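Local structure of exopolysaccharide biosynthesis protein (Pantoea stewartii subsp. stewartii DC283, 6TGF) at residues 563-567 with 586-590. The protein modifies the glycan biofilm, probably as a hydrolase, and has a parallel beta-helix fold like that of bacteriophage tailspikes. Numbering follows the deposited sequence.
Sequences VFGQS and NTGGR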
loop_
_atom_site.group_PDB
_atom_site.type_symbol
_atom_site.label_atom_id
_atom_site.label_comp_id
_atom_site.label_asym_id
_atom_site.label_seq_id
_atom_site.Cartn_x
_atom_site.Cartn_y
_atom_site.Cartn_z
ATOM N N VAL B 563 13.906 13.305 39.987
ATOM C CA VAL B 563 12.549 13.170 40.594
ATOM C C VAL B 563 11.902 14.557 40.571
ATOM O O VAL B 563 12.084 15.315 41.544
ATOM C CB VAL B 563 12.603 12.582 42.018
ATOM C CG1 VAL B 563 11.214 12.424 42.622
ATOM C CG2 VAL B 563 13.347 11.256 42.051
ATOM N N PHE B 564 11.204 14.879 39.478
ATOM C CA PHE B 564 10.517 16.179 39.263
ATOM C C PHE B 564 9.183 16.176 40.014
ATOM O O PHE B 564 8.498 15.139 40.006
ATOM C CB PHE B 564 10.313 16.448 37.772
ATOM C CG PHE B 564 9.582 17.732 37.475
ATOM C CD1 PHE B 564 10.205 18.955 37.672
ATOM C CD2 PHE B 564 8.272 17.721 37.022
ATOM C CE1 PHE B 564 9.535 20.141 37.412
ATOM C CE2 PHE B 564 7.605 18.909 36.761
ATOM C CZ PHE B 564 8.237 20.116 36.957
ATOM N N GLY B 565 8.830 17.317 40.616
ATOM C CA GLY B 565 7.666 17.480 41.508
ATOM C C GLY B 565 8.113 17.839 42.912
ATOM O O GLY B 565 9.337 17.897 43.136
ATOM N N GLN B 566 7.169 18.057 43.833
ATOM C CA GLN B 566 7.466 18.574 45.196
ATOM C C GLN B 566 6.636 17.842 46.258
ATOM O O GLN B 566 5.645 17.176 45.895
ATOM C CB GLN B 566 7.194 20.077 45.257
ATOM C CG GLN B 566 5.721 20.443 45.152
ATOM C CD GLN B 566 5.459 21.836 45.665
ATOM O OE1 GLN B 566 5.676 22.824 44.967
ATOM N NE2 GLN B 566 4.982 21.923 46.896
ATOM N N SER B 567 7.042 17.989 47.523
ATOM C CA SER B 567 6.290 17.577 48.738
ATOM C C SER B 567 5.368 18.724 49.172
ATOM O O SER B 567 5.739 19.896 48.950
ATOM C CB SER B 567 7.232 17.171 49.844
ATOM O OG SER B 567 6.540 17.000 51.072
ATOM N N ASN B 586 7.024 26.573 49.987
ATOM C CA ASN B 586 7.582 26.874 48.641
ATOM C C ASN B 586 6.732 26.186 47.567
ATOM O O ASN B 586 6.145 25.124 47.865
ATOM C CB ASN B 586 9.050 26.443 48.548
ATOM C CG ASN B 586 9.892 27.346 47.671
ATOM O OD1 ASN B 586 9.373 28.034 46.793
ATOM N ND2 ASN B 586 11.195 27.350 47.902
ATOM N N THR B 587 6.662 26.787 46.375
ATOM C CA THR B 587 6.140 26.159 45.132
ATOM C C THR B 587 7.333 25.770 44.253
ATOM O O THR B 587 8.310 26.550 44.201
ATOM C CB THR B 587 5.157 27.078 44.396
ATOM O OG1 THR B 587 4.122 27.446 45.308
ATOM C CG2 THR B 587 4.545 26.423 43.176
ATOM N N GLY B 588 7.250 24.609 43.596
ATOM C CA GLY B 588 8.350 24.013 42.815
ATOM C C GLY B 588 9.235 23.137 43.683
ATOM O O GLY B 588 9.078 23.178 44.922
ATOM N N GLY B 589 10.136 22.376 43.057
ATOM C CA GLY B 589 11.088 21.484 43.745
ATOM C C GLY B 589 11.400 20.247 42.923
ATOM O O GLY B 589 10.742 20.043 41.882
ATOM N N ARG B 590 12.372 19.454 43.383
ATOM C CA ARG B 590 12.839 18.201 42.732
ATOM C C ARG B 590 13.955 17.574 43.575
ATOM O O ARG B 590 14.547 18.293 44.404
ATOM C CB ARG B 590 13.365 18.482 41.320
ATOM C CG ARG B 590 14.395 19.600 41.253
ATOM C CD ARG B 590 15.268 19.539 40.016
ATOM N NE ARG B 590 14.503 19.605 38.778
ATOM C CZ ARG B 590 13.996 20.713 38.240
ATOM N NH1 ARG B 590 14.152 21.887 38.829
ATOM N NH2 ARG B 590 13.322 20.635 37.106
#
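Phe564 and Arg590 form an antiparallel, non-hydrogen-bonded pair with their CA atoms 4.6 Å apart, between strand 558-564 and the start of strand 589-597. Both side chains rise from the same face of the sheet. NH2 of Arg590 comes to 3.6 Å from CD1 of Phe564, the ring and guanidinium planes inclined at 41°, so this is an oblique contact rather than a stack. A bend at chi3 brings the end of Arg590 alongside the ring of Phe564, where NH2 forms salt bridges with Glu562 and with Glu560 of the second subunit, and NH1 with Glu609. The backbone adds a CA-H...O contact from Arg590 CA to Val563 O, 3.2 Å.

Past this pair the regular pairing of the strands stops, and Gln566 takes over. Its CG sits between the backbone N and the carbonyl carbon (chi1 69°), and the chain then extends to lay the amide beside the backbone of 586-588. OE1 accepts the N-H of Gly588 at 2.7 Å, the donor tilted from the carbonyl plane and the bond distinctly bent at 131°. At the other end of the amide, NE2 donates to the carbonyl O of Ser567 at 3.0 Å and also bonds to Gln568 O, which fixes the rotation of the group.

A side-chain amide thus stands in for strand pairing where these two inner strands of the antiparallel sheet give way to loop, its polar atoms buried but bonded. With three glutamates around it, the charge of Arg590 is probably well balanced, and its salt bridges link neighbouring strands and reach a second subunit.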